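Local structure of 5-cytosine DNA methyltransferase (Entamoeba histolytica, 3QV2) at residues L133-L138 against I154-C159; N270-Y273 against N277-K280. The protein probably transfers a methyl group from S-adenosyl-L-methionine to carbon 5 of cytosine in tRNA or DNA, as a Dnmt2-type methyltransferase. One frame throughout, in Å; residues are numbered along the deposited sequence.

Contact 1: residues L133-L138 against I154-C159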
ATOM      1  N   LEU A 133      -3.447 -10.437   8.604  1.00 14.82           N
ATOM      2  CA  LEU A 133      -4.583 -11.275   8.986  1.00 16.09           C
ATOM      3  C   LEU A 133      -5.403 -11.770   7.797  1.00 17.82           C
ATOM      4  O   LEU A 133      -6.161 -12.731   7.917  1.00 18.99           O
ATOM      5  CB  LEU A 133      -5.485 -10.546   9.986  1.00 14.41           C
ATOM      6  CG  LEU A 133      -4.955 -10.475  11.421  1.00 17.43           C
ATOM      7  CD1 LEU A 133      -5.883  -9.655  12.304  1.00 16.66           C
ATOM      8  CD2 LEU A 133      -4.778 -11.877  11.978  1.00 20.61           C
ATOM      9  N   PHE A 134      -5.253 -11.111   6.653  1.00 15.37           N
ATOM     10  CA  PHE A 134      -5.948 -11.532   5.441  1.00 15.48           C
ATOM     11  C   PHE A 134      -5.565 -12.965   5.092  1.00 16.74           C
ATOM     12  O   PHE A 134      -6.385 -13.739   4.601  1.00 16.36           O
ATOM     13  CB  PHE A 134      -5.606 -10.597   4.281  1.00 14.64           C
ATOM     14  CG  PHE A 134      -6.340 -10.910   3.008  1.00 12.04           C
ATOM     15  CD1 PHE A 134      -7.712 -10.749   2.927  1.00 13.14           C
ATOM     16  CD2 PHE A 134      -5.655 -11.349   1.887  1.00 11.96           C
ATOM     17  CE1 PHE A 134      -8.390 -11.031   1.755  1.00 11.50           C
ATOM     18  CE2 PHE A 134      -6.326 -11.631   0.712  1.00 11.54           C
ATOM     19  CZ  PHE A 134      -7.695 -11.471   0.646  1.00 10.50           C
ATOM     20  N   LYS A 135      -4.310 -13.308   5.363  1.00 16.61           N
ATOM     21  CA  LYS A 135      -3.793 -14.646   5.099  1.00 17.60           C
ATOM     22  C   LYS A 135      -4.613 -15.728   5.799  1.00 19.46           C
ATOM     23  O   LYS A 135      -4.719 -16.852   5.308  1.00 20.84           O
ATOM     24  CB  LYS A 135      -2.327 -14.737   5.529  1.00 18.80           C
ATOM     25  CG  LYS A 135      -1.725 -16.130   5.435  1.00 21.92           C
ATOM     26  CD  LYS A 135      -0.282 -16.136   5.914  1.00 28.02           C
ATOM     27  CE  LYS A 135       0.293 -17.542   5.908  1.00 33.30           C
ATOM     28  NZ  LYS A 135       0.238 -18.153   4.551  1.00 37.54           N
ATOM     29  N   GLU A 136      -5.196 -15.384   6.944  1.00 24.56           N
ATOM     30  CA  GLU A 136      -5.959 -16.349   7.733  1.00 27.67           C
ATOM     31  C   GLU A 136      -7.470 -16.199   7.566  1.00 26.47           C
ATOM     32  O   GLU A 136      -8.241 -16.927   8.194  1.00 28.96           O
ATOM     33  CB  GLU A 136      -5.593 -16.237   9.216  1.00 29.87           C
ATOM     34  CG  GLU A 136      -4.845 -17.441   9.768  1.00 36.75           C
ATOM     35  CD  GLU A 136      -3.419 -17.525   9.263  1.00 41.96           C
ATOM     36  OE1 GLU A 136      -2.699 -16.506   9.336  1.00 44.11           O
ATOM     37  OE2 GLU A 136      -3.017 -18.609   8.790  1.00 44.23           O
ATOM     38  N   SER A 137      -7.891 -15.260   6.725  1.00 20.34           N
ATOM     39  CA  SER A 137      -9.314 -14.984   6.544  1.00 18.58           C
ATOM     40  C   SER A 137     -10.024 -16.089   5.772  1.00 17.95           C
ATOM     41  O   SER A 137      -9.409 -16.798   4.974  1.00 17.68           O
ATOM     42  CB  SER A 137      -9.520 -13.644   5.832  1.00 17.82           C
ATOM     43  OG  SER A 137      -9.039 -13.693   4.500  1.00 19.49           O
ATOM     44  N   LEU A 138     -11.322 -16.231   6.016  1.00 16.66           N
ATOM     45  CA  LEU A 138     -12.143 -17.160   5.254  1.00 19.81           C
ATOM     46  C   LEU A 138     -12.253 -16.669   3.817  1.00 20.06           C
ATOM     47  O   LEU A 138     -12.433 -17.459   2.892  1.00 17.54           O
ATOM     48  CB  LEU A 138     -13.535 -17.288   5.874  1.00 21.79           C
ATOM     49  CG  LEU A 138     -13.612 -17.989   7.230  1.00 26.81           C
ATOM     50  CD1 LEU A 138     -15.013 -17.877   7.821  1.00 29.78           C
ATOM     51  CD2 LEU A 138     -13.187 -19.447   7.100  1.00 26.62           C
ATOM     52  N   ILE A 154       0.755 -20.420  -6.594  1.00 19.36           N
ATOM     53  CA  ILE A 154       0.665 -19.335  -5.625  1.00 18.29           C
ATOM     54  C   ILE A 154       1.827 -19.300  -4.641  1.00 23.36           C
ATOM     55  O   ILE A 154       2.105 -20.283  -3.953  1.00 24.51           O
ATOM     56  CB  ILE A 154      -0.654 -19.408  -4.830  1.00 16.86           C
ATOM     57  CG1 ILE A 154      -1.847 -19.494  -5.780  1.00 18.47           C
ATOM     58  CG2 ILE A 154      -0.787 -18.207  -3.905  1.00 12.25           C
ATOM     59  CD1 ILE A 154      -3.174 -19.680  -5.076  1.00 21.93           C
ATOM     60  N   LYS A 155       2.503 -18.157  -4.587  1.00 23.80           N
ATOM     61  CA  LYS A 155       3.503 -17.904  -3.561  1.00 23.58           C
ATOM     62  C   LYS A 155       3.142 -16.646  -2.784  1.00 21.08           C
ATOM     63  O   LYS A 155       2.775 -15.626  -3.366  1.00 18.20           O
ATOM     64  CB  LYS A 155       4.900 -17.775  -4.166  1.00 27.99           C
ATOM     65  CG  LYS A 155       5.475 -19.089  -4.660  1.00 35.09           C
ATOM     66  CD  LYS A 155       6.949 -19.206  -4.317  1.00 40.50           C
ATOM     67  CE  LYS A 155       7.503 -20.559  -4.733  1.00 43.40           C
ATOM     68  NZ  LYS A 155       6.776 -21.683  -4.078  1.00 43.32           N
ATOM     69  N   ASP A 156       3.245 -16.726  -1.463  1.00 20.08           N
ATOM     70  CA  ASP A 156       2.872 -15.613  -0.601  1.00 20.09           C
ATOM     71  C   ASP A 156       3.970 -15.290   0.408  1.00 19.57           C
ATOM     72  O   ASP A 156       4.821 -16.129   0.703  1.00 19.79           O
ATOM     73  CB  ASP A 156       1.560 -15.921   0.120  1.00 20.21           C
ATOM     74  CG  ASP A 156       1.634 -17.189   0.949  1.00 20.65           C
ATOM     75  OD1 ASP A 156       2.578 -17.981   0.742  1.00 22.98           O
ATOM     76  OD2 ASP A 156       0.749 -17.399   1.803  1.00 15.97           O
ATOM     77  N   ILE A 157       3.946 -14.071   0.935  1.00 19.20           N
ATOM     78  CA  ILE A 157       4.947 -13.650   1.906  1.00 21.54           C
ATOM     79  C   ILE A 157       4.439 -12.520   2.792  1.00 19.65           C
ATOM     80  O   ILE A 157       3.738 -11.620   2.329  1.00 18.08           O
ATOM     81  CB  ILE A 157       6.253 -13.197   1.215  1.00 22.51           C
ATOM     82  CG1 ILE A 157       7.335 -12.902   2.257  1.00 23.51           C
ATOM     83  CG2 ILE A 157       6.001 -11.976   0.342  1.00 22.01           C
ATOM     84  CD1 ILE A 157       8.649 -12.441   1.664  1.00 23.79           C
ATOM     85  N   ILE A 158       4.789 -12.587   4.071  1.00 18.54           N
ATOM     86  CA  ILE A 158       4.539 -11.495   4.998  1.00 15.11           C
ATOM     87  C   ILE A 158       5.870 -10.824   5.312  1.00 14.98           C
ATOM     88  O   ILE A 158       6.760 -11.445   5.894  1.00 22.01           O
ATOM     89  CB  ILE A 158       3.908 -11.997   6.309  1.00 15.21           C
ATOM     90  CG1 ILE A 158       2.521 -12.582   6.043  1.00 13.31           C
ATOM     91  CG2 ILE A 158       3.825 -10.871   7.325  1.00 15.30           C
ATOM     92  CD1 ILE A 158       1.811 -13.059   7.294  1.00 15.96           C
ATOM     93  N   CYS A 159       6.014  -9.564   4.917  1.00 13.12           N
ATOM     94  CA  CYS A 159       7.269  -8.853   5.128  1.00 13.74           C
ATOM     95  C   CYS A 159       7.058  -7.358   5.335  1.00 14.76           C
ATOM     96  O   CYS A 159       5.963  -6.839   5.125  1.00 12.89           O
ATOM     97  CB  CYS A 159       8.226  -9.094   3.959  1.00 11.94           C
ATOM     98  SG  CYS A 159       7.640  -8.458   2.374  1.00 26.26           S
TER

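Contact 2: residues N270-Y273 against N277-K280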
ATOM      1  N   ASN A 270      10.833  20.736  19.254  1.00 45.61           N
ATOM      2  CA  ASN A 270      10.333  21.073  17.924  1.00 45.92           C
ATOM      3  C   ASN A 270       9.665  19.907  17.198  1.00 43.98           C
ATOM      4  O   ASN A 270       9.836  19.741  15.990  1.00 45.65           O
ATOM      5  CB  ASN A 270      11.457  21.655  17.066  1.00 48.68           C
ATOM      6  CG  ASN A 270      11.992  22.963  17.617  1.00 52.19           C
ATOM      7  OD1 ASN A 270      12.742  22.978  18.594  1.00 51.08           O
ATOM      8  ND2 ASN A 270      11.610  24.069  16.990  1.00 53.57           N
ATOM      9  N   LEU A 271       8.897  19.111  17.934  1.00 37.33           N
ATOM     10  CA  LEU A 271       8.221  17.953  17.361  1.00 31.52           C
ATOM     11  C   LEU A 271       7.217  18.366  16.289  1.00 32.64           C
ATOM     12  O   LEU A 271       6.540  19.385  16.422  1.00 32.58           O
ATOM     13  CB  LEU A 271       7.515  17.152  18.456  1.00 28.20           C
ATOM     14  CG  LEU A 271       8.400  16.649  19.597  1.00 25.34           C
ATOM     15  CD1 LEU A 271       7.578  15.876  20.617  1.00 22.47           C
ATOM     16  CD2 LEU A 271       9.540  15.797  19.058  1.00 21.95           C
ATOM     17  N   ARG A 272       7.128  17.572  15.226  1.00 24.57           N
ATOM     18  CA  ARG A 272       6.171  17.827  14.155  1.00 23.62           C
ATOM     19  C   ARG A 272       5.747  16.524  13.495  1.00 21.54           C
ATOM     20  O   ARG A 272       6.466  15.526  13.554  1.00 18.75           O
ATOM     21  CB  ARG A 272       6.774  18.756  13.098  1.00 23.42           C
ATOM     22  CG  ARG A 272       7.906  18.135  12.292  1.00 22.47           C
ATOM     23  CD  ARG A 272       8.274  19.000  11.095  1.00 22.69           C
ATOM     24  NE  ARG A 272       9.452  18.493  10.396  1.00 27.77           N
ATOM     25  CZ  ARG A 272       9.411  17.639   9.377  1.00 28.54           C
ATOM     26  NH1 ARG A 272       8.246  17.189   8.932  1.00 27.48           N
ATOM     27  NH2 ARG A 272      10.536  17.234   8.805  1.00 27.86           N
ATOM     28  N   TYR A 273       4.576  16.532  12.868  1.00 22.06           N
ATOM     29  CA  TYR A 273       4.153  15.400  12.059  1.00 23.20           C
ATOM     30  C   TYR A 273       4.979  15.382  10.786  1.00 24.53           C
ATOM     31  O   TYR A 273       5.467  16.420  10.339  1.00 24.03           O
ATOM     32  CB  TYR A 273       2.674  15.508  11.684  1.00 25.22           C
ATOM     33  CG  TYR A 273       1.726  15.635  12.855  1.00 24.84           C
ATOM     34  CD1 TYR A 273       1.417  14.539  13.647  1.00 21.81           C
ATOM     35  CD2 TYR A 273       1.125  16.850  13.154  1.00 26.78           C
ATOM     36  CE1 TYR A 273       0.543  14.652  14.714  1.00 22.62           C
ATOM     37  CE2 TYR A 273       0.252  16.975  14.215  1.00 26.67           C
ATOM     38  CZ  TYR A 273      -0.035  15.874  14.992  1.00 25.56           C
ATOM     39  OH  TYR A 273      -0.905  16.001  16.049  1.00 24.48           O
ATOM     40  N   ASN A 277       4.033  14.800   1.770  1.00 29.77           N
ATOM     41  CA  ASN A 277       5.092  14.596   0.792  1.00 30.53           C
ATOM     42  C   ASN A 277       6.191  13.681   1.321  1.00 29.62           C
ATOM     43  O   ASN A 277       6.795  12.917   0.567  1.00 29.65           O
ATOM     44  CB  ASN A 277       5.677  15.942   0.358  1.00 31.86           C
ATOM     45  CG  ASN A 277       6.574  15.826  -0.859  1.00 31.31           C
ATOM     46  OD1 ASN A 277       7.796  15.925  -0.756  1.00 31.30           O
ATOM     47  ND2 ASN A 277       5.967  15.612  -2.021  1.00 30.09           N
ATOM     48  N   GLU A 278       6.443  13.757   2.625  1.00 28.46           N
ATOM     49  CA  GLU A 278       7.457  12.921   3.259  1.00 24.73           C
ATOM     50  C   GLU A 278       7.027  11.457   3.321  1.00 22.66           C
ATOM     51  O   GLU A 278       7.826  10.556   3.064  1.00 23.18           O
ATOM     52  CB  GLU A 278       7.794  13.448   4.656  1.00 23.17           C
ATOM     53  CG  GLU A 278       8.555  14.766   4.642  1.00 21.02           C
ATOM     54  CD  GLU A 278       8.812  15.313   6.034  1.00 20.16           C
ATOM     55  OE1 GLU A 278       7.972  15.086   6.929  1.00 20.22           O
ATOM     56  OE2 GLU A 278       9.855  15.968   6.231  1.00 19.49           O
ATOM     57  N   ILE A 279       5.763  11.225   3.663  1.00 21.31           N
ATOM     58  CA  ILE A 279       5.216   9.875   3.667  1.00 19.72           C
ATOM     59  C   ILE A 279       5.259   9.306   2.256  1.00 18.85           C
ATOM     60  O   ILE A 279       5.608   8.143   2.050  1.00 16.32           O
ATOM     61  CB  ILE A 279       3.761   9.857   4.163  1.00 19.09           C
ATOM     62  CG1 ILE A 279       3.663  10.473   5.561  1.00 18.99           C
ATOM     63  CG2 ILE A 279       3.211   8.438   4.151  1.00 20.74           C
ATOM     64  CD1 ILE A 279       2.255  10.493   6.119  1.00 16.76           C
ATOM     65  N   LYS A 280       4.902  10.144   1.287  1.00 16.73           N
ATOM     66  CA  LYS A 280       4.909   9.758  -0.118  1.00 19.86           C
ATOM     67  C   LYS A 280       6.283   9.247  -0.541  1.00 20.65           C
ATOM     68  O   LYS A 280       6.390   8.260  -1.266  1.00 21.48           O
ATOM     69  CB  LYS A 280       4.483  10.945  -0.990  1.00 21.29           C
ATOM     70  CG  LYS A 280       4.322  10.624  -2.466  1.00 22.48           C
ATOM     71  CD  LYS A 280       5.623  10.814  -3.225  1.00 24.80           C
ATOM     72  CE  LYS A 280       6.123  12.243  -3.107  1.00 23.44           C
ATOM     73  NZ  LYS A 280       7.276  12.492  -4.012  1.00 23.25           N
TER

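Contact 1: residues L133-L138 against I154-C159
Lys135 and Asp156 form the polar half of this contact, a salt bridge in which NZ of Lys135 stands 2.9 Å from OD2 of Asp156. The ammonium comes to the syn side of that oxygen, 26° out of the carboxylate plane. Lys135 is extended as far as CE and bends only at its last torsion (chi4 58°), which turns NZ onto the acid, and the two side chains cross at about a right angle. OD2 has a second partner in the hydroxyl of Tyr173, on the neighbouring strand 172-178.

The apolar half is a single touch: CD of Lys135 lies 4.0 Å from CD1 of Ile158, so the methylene chain rests on the isoleucine tip.

Within 133-138, Phe134 O accepts from both the backbone N of Ser137 (3.0 Å) and its OG (2.7 Å). As N-cap of helix 138-149, Ser137 also bonds Phe140 N through OG. The turn after strand 125-130 is thereby tied to the helix of a beta-alpha-beta connection, whose next strand is the sheet-edge strand 153-159. With the CA atoms of Lys135 and Asp156 8.8 Å apart, one lysine spans the gap, and its ammonium probably stabilises the charged form of Asp156.

Contact 2: residues N270-Y273 against N277-K280
Two side-chain conformations bring Arg272 and Glu278 together. In Arg272 chi1 is 68°, placing CG between the backbone N and the carbonyl carbon, and the chain then runs extended to NE; in Glu278 CG sits anti to the carbonyl carbon and the chain is extended. The two side chains therefore approach from opposite directions and bridge backbones whose closest CA atoms, those of Tyr273 and Glu278, are 9.7 Å apart.

The result is a bidentate, end-on salt bridge. NH1 of Arg272 donates to OE1 of Glu278 over 2.9 Å in a nearly straight bond, and NH2 of Arg272 reaches OE2 of Glu278 over the same 2.9 Å, but less straight. Both oxygens lie near the guanidinium plane, yet the carboxylate is turned 35° against it. OE2 offers its syn lone pair, whereas NH1 meets OE1 on the syn side but out of the carboxylate plane.

The pair joins the loop that follows strand 249-251 to helix 276-282, away from the cofactor pocket and Cys86. The sequence is consistent with motif IX of cytosine-5 methyltransferases, of which Arg272 and Glu278 would be the arginine and glutamate. Backbone bonds of Arg272 with Tyr250 and of Tyr273 with Tyr208 hold that loop in place.

NH1 makes a further bond to its own neighbour, 3.2 Å to Tyr273 O, the oxygen lying 25° out of the guanidinium plane. Each oxygen of the buried carboxylate also takes a backbone N-H: OE2 that of Asp201, OE1 that of Thr275, just before the helix, as in the glutamate half of a capping box.

In the fold
Both contacts turn on a salt bridge from a loop to a regular element, but they share no element and lie on opposite sides of the chain's centre, their own centres about 31 Å apart. Contact 1 belongs to the Rossmann-like sheet and lies at the surface, where the edge strand receives a long, partly exposed lysine through one ionic bond and one methyl touch. Contact 2 is buried and joins a loop to a helix beyond that sheet; there the ion pair is doubled, and backbone N-H groups also donate to the acid. A single ionic bond at the exposed sheet edge thus contrasts with a paired, backbone-supported one in the interior, and the second donor changes from a side-chain hydroxyl to the main chain.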